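Local atomic coordinates of alpha-rhamnosidase (Dictyoglomus thermophilum, PDB entry 6I60), a protein that probably hydrolyses terminal non-reducing alpha-L-rhamnose residues in alpha-L-rhamnosides. Residues E473-I478 with A828-V833; V779-V784 with G855-A860. All coordinates share one frame; numbering follows the deposited sequence.

Contact 1 (E473-I478 with A828-V833)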
loop_
_atom_site.group_PDB
_atom_site.type_symbol
_atom_site.label_atom_id
_atom_site.label_comp_id
_atom_site.label_asym_id
_atom_site.label_seq_id
_atom_site.Cartn_x
_atom_site.Cartn_y
_atom_site.Cartn_z
ATOM N N GLU A 473 -18.933 -7.866 17.237
ATOM C CA GLU A 473 -18.383 -8.812 16.270
ATOM C C GLU A 473 -18.648 -8.383 14.834
ATOM O O GLU A 473 -17.849 -8.697 13.943
ATOM C CB GLU A 473 -18.950 -10.212 16.514
ATOM C CG GLU A 473 -18.265 -11.313 15.712
ATOM C CD GLU A 473 -16.791 -11.468 16.056
ATOM O OE1 GLU A 473 -16.035 -11.985 15.205
ATOM O OE2 GLU A 473 -16.390 -11.078 17.173
ATOM N N LEU A 474 -19.752 -7.675 14.587
ATOM C CA LEU A 474 -20.013 -7.168 13.243
ATOM C C LEU A 474 -18.943 -6.169 12.819
ATOM O O LEU A 474 -18.511 -6.163 11.661
ATOM C CB LEU A 474 -21.402 -6.530 13.182
ATOM C CG LEU A 474 -21.711 -5.669 11.954
ATOM C CD1 LEU A 474 -21.867 -6.536 10.717
ATOM C CD2 LEU A 474 -22.960 -4.836 12.182
ATOM N N ILE A 475 -18.498 -5.321 13.750
ATOM C CA ILE A 475 -17.400 -4.403 13.459
ATOM C C ILE A 475 -16.115 -5.178 13.194
ATOM O O ILE A 475 -15.340 -4.834 12.293
ATOM C CB ILE A 475 -17.233 -3.394 14.610
ATOM C CG1 ILE A 475 -18.440 -2.458 14.675
ATOM C CG2 ILE A 475 -15.956 -2.589 14.446
ATOM C CD1 ILE A 475 -18.361 -1.442 15.792
ATOM N N ASN A 476 -15.873 -6.243 13.965
ATOM C CA ASN A 476 -14.700 -7.079 13.732
ATOM C C ASN A 476 -14.748 -7.727 12.353
ATOM O O ASN A 476 -13.713 -7.874 11.691
ATOM C CB ASN A 476 -14.591 -8.147 14.822
ATOM C CG ASN A 476 -14.328 -7.557 16.192
ATOM O OD1 ASN A 476 -13.729 -6.491 16.316
ATOM N ND2 ASN A 476 -14.774 -8.252 17.231
ATOM N N LYS A 477 -15.942 -8.125 11.903
ATOM C CA LYS A 477 -16.065 -8.716 10.575
ATOM C C LYS A 477 -15.850 -7.671 9.486
ATOM O O LYS A 477 -15.220 -7.955 8.463
ATOM C CB LYS A 477 -17.428 -9.388 10.423
ATOM C CG LYS A 477 -17.633 -10.592 11.332
ATOM C CD LYS A 477 -16.833 -11.797 10.855
ATOM C CE LYS A 477 -16.826 -12.913 11.894
ATOM N NZ LYS A 477 -15.750 -13.916 11.639
ATOM N N ILE A 478 -16.369 -6.457 9.687
ATOM C CA ILE A 478 -16.088 -5.371 8.751
ATOM C C ILE A 478 -14.597 -5.069 8.731
ATOM O O ILE A 478 -13.992 -4.906 7.664
ATOM C CB ILE A 478 -16.915 -4.121 9.113
ATOM C CG1 ILE A 478 -18.411 -4.412 8.987
ATOM C CG2 ILE A 478 -16.528 -2.943 8.226
ATOM C CD1 ILE A 478 -19.277 -3.502 9.827
ATOM N N ALA A 828 -10.256 3.268 9.496
ATOM C CA ALA A 828 -9.543 4.316 10.217
ATOM C C ALA A 828 -10.374 4.860 11.370
ATOM O O ALA A 828 -9.821 5.237 12.410
ATOM C CB ALA A 828 -9.153 5.443 9.263
ATOM N N TRP A 829 -11.698 4.904 11.208
ATOM C CA TRP A 829 -12.563 5.356 12.290
ATOM C C TRP A 829 -12.540 4.389 13.466
ATOM O O TRP A 829 -12.674 4.816 14.620
ATOM C CB TRP A 829 -13.990 5.541 11.772
ATOM C CG TRP A 829 -14.922 6.167 12.760
ATOM C CD1 TRP A 829 -14.900 7.455 13.204
ATOM C CD2 TRP A 829 -16.018 5.530 13.426
ATOM N NE1 TRP A 829 -15.913 7.661 14.109
ATOM C CE2 TRP A 829 -16.615 6.494 14.262
ATOM C CE3 TRP A 829 -16.552 4.237 13.398
ATOM C CZ2 TRP A 829 -17.719 6.208 15.062
ATOM C CZ3 TRP A 829 -17.650 3.956 14.193
ATOM C CH2 TRP A 829 -18.222 4.936 15.013
ATOM N N PHE A 830 -12.367 3.092 13.201
ATOM C CA PHE A 830 -12.306 2.117 14.285
ATOM C C PHE A 830 -11.079 2.339 15.160
ATOM O O PHE A 830 -11.140 2.162 16.382
ATOM C CB PHE A 830 -12.301 0.697 13.718
ATOM C CG PHE A 830 -13.529 0.350 12.929
ATOM C CD1 PHE A 830 -14.744 0.957 13.205
ATOM C CD2 PHE A 830 -13.470 -0.589 11.912
ATOM C CE1 PHE A 830 -15.876 0.634 12.480
ATOM C CE2 PHE A 830 -14.596 -0.916 11.184
ATOM C CZ PHE A 830 -15.802 -0.304 11.468
ATOM N N TYR A 831 -9.956 2.727 14.553
ATOM C CA TYR A 831 -8.727 2.941 15.309
ATOM C C TYR A 831 -8.774 4.243 16.101
ATOM O O TYR A 831 -8.459 4.263 17.296
ATOM C CB TYR A 831 -7.525 2.945 14.363
ATOM C CG TYR A 831 -7.045 1.578 13.932
ATOM C CD1 TYR A 831 -7.575 0.957 12.810
ATOM C CD2 TYR A 831 -6.048 0.917 14.637
ATOM C CE1 TYR A 831 -7.132 -0.289 12.407
ATOM C CE2 TYR A 831 -5.599 -0.330 14.241
ATOM C CZ TYR A 831 -6.145 -0.927 13.126
ATOM O OH TYR A 831 -5.704 -2.165 12.727
ATOM N N ARG A 832 -9.172 5.339 15.447
ATOM C CA ARG A 832 -9.028 6.665 16.037
ATOM C C ARG A 832 -10.157 7.014 17.002
ATOM O O ARG A 832 -9.950 7.821 17.915
ATOM C CB ARG A 832 -8.953 7.723 14.934
ATOM C CG ARG A 832 -7.897 7.457 13.871
ATOM C CD ARG A 832 -7.887 8.543 12.797
ATOM N NE ARG A 832 -9.160 9.255 12.715
ATOM C CZ ARG A 832 -9.313 10.550 12.977
ATOM N NH1 ARG A 832 -8.270 11.287 13.339
ATOM N NH2 ARG A 832 -10.511 11.111 12.879
ATOM N N VAL A 833 -11.346 6.441 16.824
ATOM C CA VAL A 833 -12.522 6.809 17.611
ATOM C C VAL A 833 -12.967 5.666 18.523
ATOM O O VAL A 833 -12.998 5.816 19.746
ATOM C CB VAL A 833 -13.676 7.284 16.699
ATOM C CG1 VAL A 833 -14.966 7.417 17.493
ATOM C CG2 VAL A 833 -13.310 8.605 16.048
#

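Contact 2 (V779-V784 with G855-A860)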
loop_
_atom_site.group_PDB
_atom_site.type_symbol
_atom_site.label_atom_id
_atom_site.label_comp_id
_atom_site.label_asym_id
_atom_site.label_seq_id
_atom_site.Cartn_x
_atom_site.Cartn_y
_atom_site.Cartn_z
ATOM N N VAL A 779 -24.615 8.465 17.022
ATOM C CA VAL A 779 -25.242 8.358 15.709
ATOM C C VAL A 779 -24.337 7.602 14.746
ATOM O O VAL A 779 -24.800 6.767 13.961
ATOM C CB VAL A 779 -25.597 9.760 15.178
ATOM C CG1 VAL A 779 -26.154 9.675 13.765
ATOM C CG2 VAL A 779 -26.584 10.448 16.112
ATOM N N ALA A 780 -23.032 7.873 14.796
ATOM C CA ALA A 780 -22.100 7.189 13.906
ATOM C C ALA A 780 -22.031 5.699 14.216
ATOM O O ALA A 780 -21.953 4.872 13.299
ATOM C CB ALA A 780 -20.715 7.828 14.007
ATOM N N TYR A 781 -22.060 5.338 15.501
ATOM C CA TYR A 781 -22.030 3.927 15.869
ATOM C C TYR A 781 -23.287 3.206 15.396
ATOM O O TYR A 781 -23.216 2.056 14.945
ATOM C CB TYR A 781 -21.864 3.782 17.380
ATOM C CG TYR A 781 -21.828 2.349 17.859
ATOM C CD1 TYR A 781 -20.656 1.609 17.802
ATOM C CD2 TYR A 781 -22.966 1.736 18.367
ATOM C CE1 TYR A 781 -20.617 0.299 18.236
ATOM C CE2 TYR A 781 -22.938 0.425 18.802
ATOM C CZ TYR A 781 -21.760 -0.289 18.737
ATOM O OH TYR A 781 -21.721 -1.595 19.169
ATOM N N LYS A 782 -24.447 3.863 15.494
ATOM C CA LYS A 782 -25.686 3.242 15.036
ATOM C C LYS A 782 -25.692 3.055 13.526
ATOM O O LYS A 782 -26.356 2.144 13.019
ATOM C CB LYS A 782 -26.888 4.077 15.475
ATOM C CG LYS A 782 -27.351 3.796 16.899
ATOM C CD LYS A 782 -28.816 4.159 17.094
ATOM C CE LYS A 782 -29.728 3.213 16.327
ATOM N NZ LYS A 782 -30.963 2.886 17.093
ATOM N N ILE A 783 -24.967 3.904 12.796
ATOM C CA ILE A 783 -24.837 3.719 11.355
ATOM C C ILE A 783 -24.002 2.482 11.054
ATOM O O ILE A 783 -24.349 1.679 10.178
ATOM C CB ILE A 783 -24.236 4.983 10.713
ATOM C CG1 ILE A 783 -25.258 6.121 10.716
ATOM C CG2 ILE A 783 -23.762 4.698 9.298
ATOM C CD1 ILE A 783 -24.634 7.501 10.686
ATOM N N VAL A 784 -22.901 2.299 11.784
ATOM C CA VAL A 784 -22.009 1.172 11.537
ATOM C C VAL A 784 -22.689 -0.144 11.903
ATOM O O VAL A 784 -22.558 -1.145 11.188
ATOM C CB VAL A 784 -20.689 1.370 12.305
ATOM C CG1 VAL A 784 -20.052 0.037 12.651
ATOM C CG2 VAL A 784 -19.729 2.227 11.493
ATOM N N GLY A 855 -22.809 2.999 22.344
ATOM C CA GLY A 855 -23.685 1.859 22.126
ATOM C C GLY A 855 -23.586 0.848 23.249
ATOM O O GLY A 855 -23.558 1.195 24.435
ATOM N N ASP A 856 -23.534 -0.430 22.871
ATOM C CA ASP A 856 -23.370 -1.528 23.814
ATOM C C ASP A 856 -21.951 -2.087 23.805
ATOM O O ASP A 856 -21.747 -3.273 24.086
ATOM C CB ASP A 856 -24.381 -2.636 23.519
ATOM C CG ASP A 856 -24.389 -3.047 22.058
ATOM O OD1 ASP A 856 -23.912 -2.258 21.215
ATOM O OD2 ASP A 856 -24.871 -4.158 21.752
ATOM N N LEU A 857 -20.965 -1.253 23.483
ATOM C CA LEU A 857 -19.580 -1.700 23.464
ATOM C C LEU A 857 -19.078 -1.942 24.881
ATOM O O LEU A 857 -19.352 -1.163 25.799
ATOM C CB LEU A 857 -18.695 -0.666 22.768
ATOM C CG LEU A 857 -18.813 -0.579 21.246
ATOM C CD1 LEU A 857 -17.844 0.452 20.689
ATOM C CD2 LEU A 857 -18.580 -1.939 20.610
ATOM N N LYS A 858 -18.335 -3.034 25.057
ATOM C CA LYS A 858 -17.764 -3.385 26.349
ATOM C C LYS A 858 -16.252 -3.241 26.404
ATOM O O LYS A 858 -15.716 -2.912 27.464
ATOM C CB LYS A 858 -18.141 -4.824 26.725
ATOM C CG LYS A 858 -19.634 -5.110 26.671
ATOM C CD LYS A 858 -19.970 -6.444 27.325
ATOM C CE LYS A 858 -19.985 -7.578 26.309
ATOM N NZ LYS A 858 -21.298 -7.685 25.611
ATOM N N TYR A 859 -15.555 -3.472 25.294
ATOM C CA TYR A 859 -14.105 -3.349 25.258
ATOM C C TYR A 859 -13.667 -3.033 23.835
ATOM O O TYR A 859 -14.414 -3.235 22.875
ATOM C CB TYR A 859 -13.417 -4.627 25.760
ATOM C CG TYR A 859 -13.738 -5.860 24.943
ATOM C CD1 TYR A 859 -13.017 -6.164 23.796
ATOM C CD2 TYR A 859 -14.764 -6.720 25.319
ATOM C CE1 TYR A 859 -13.309 -7.284 23.042
ATOM C CE2 TYR A 859 -15.061 -7.848 24.573
ATOM C CZ TYR A 859 -14.329 -8.125 23.436
ATOM O OH TYR A 859 -14.615 -9.242 22.685
ATOM N N ALA A 860 -12.436 -2.538 23.714
ATOM C CA ALA A 860 -11.818 -2.266 22.423
ATOM C C ALA A 860 -10.336 -2.007 22.641
ATOM O O ALA A 860 -9.949 -1.431 23.660
ATOM C CB ALA A 860 -12.468 -1.064 21.725
#

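Contact 1 (E473-I478 with A828-V833)
Ile475 and Phe830 meet because each side chain leaves its helix toward the other: in Phe830 CG lies beside the backbone N and anti to the carbonyl carbon (chi1 -61°), while Ile475 turns CG1 to the side of its own N (chi1 -68°) and leaves the CG2 methyl to face the ring. That methyl sits almost squarely over the centre of one ring face. CG2 of Ile475 is 3.7 Å from the centroid of the Phe830 ring and 8° off its normal, a CH-pi contact in which all six ring carbons lie at similar range. One turn further along, Ile478 approaches differently, its CG2 lying at the ring edge near the ring plane, 4.1 Å from CE2 of Phe830. Face and edge are thus taken by two methyls from successive turns of one helix. Segments 473-478 and 828-833 lie on the first and last helices of the six-hairpin glycosidase domain, an (alpha/alpha)6 barrel in this family, and the contact joins the two chain ends of that barrel through buried apolar groups. CA of Ile475 is 8.3 Å from CA of Phe830, and the ring and the isoleucine methyls pack between the two helices. An alanine in place of Phe830 would probably open a gap here and leave both isoleucine methyls without their partner. Beside it, Phe830 CE1 lies in the plane of the Trp829 ring, at its edge; Trp829 NE1 is hydrogen-bonded to Thr772 OG1 and its ring meets that of Phe768.

Contact 2 (V779-V784 with G855-A860)
The seam between the helical catalytic barrel and the C-terminal beta domain runs through this contact, in which helix 777-784 meets the loop that leads into strand 859-866. Tyr781 carries it from the helix side. With CG anti to the backbone N, its ring projects from the helix into the bend formed by Gly855, Asp856 and Leu857. The phenol hydroxyl is the donor in the hydrogen bond across the interface: Tyr781 OH donates to Asp856 OD1 at 3.1 Å. It meets that oxygen on the syn side, 28° out of the carboxylate plane, and the ring and carboxylate planes stand 79° apart. Asp856 delivers the acceptor through a chi1 of 50°, which sets CG between the backbone N and the carbonyl carbon and folds the carboxylate back toward the tyrosine. Leu857 packs obliquely near the CE1 corner of the ring, across from the CE2 corner where Gly855 and Asp856 lie; its CG is 3.6 Å from CE1 of Tyr781 and its CD2 3.5 Å from OH of Tyr781, so that the hydroxyl has an apolar methyl and a carboxylate oxygen as neighbours. Gly855, lacking a side chain, lets its CA come to 3.7 Å from CE2 of Tyr781; its backbone N is in turn hydrogen-bonded to Glu778 OE1, a second tie from the same helix. Leu857 also touches Trp875 of strand 869-877, which carries the packing on into the sheet. The interface is partly buried, Tyr781 and Leu857 lying inside while Gly855 and Asp856 are exposed. Here a barrel helix packs on a loop of the C-terminal beta domain, consistent with the barrel-plus-beta-sandwich layout of glycoside hydrolase family 78 alpha-L-rhamnosidases.

Contacts 1 and 2 lie about 9 Å apart between centres and touch directly through apolar side chains. Ile475 is shared packing: its CD1 lies 3.8 Å from CE1 of Tyr781, and its CG1 3.6 Å from CG1 of Val784. Trp829 adds a second bridge, with CZ2 3.6 Å from CB of Ala780. Helix 777-784 therefore packs against both helices of contact 1 and, through Tyr781, against the loop of contact 2. Asn472 also ties them, its side chain bonding to the backbone N of Ile475 and weakly to the Tyr781 hydroxyl. None of the residues lining the 2-(2-ethoxyethoxy)ethanol pocket, Tyr656, Glu659 and Leu660, belongs to either contact.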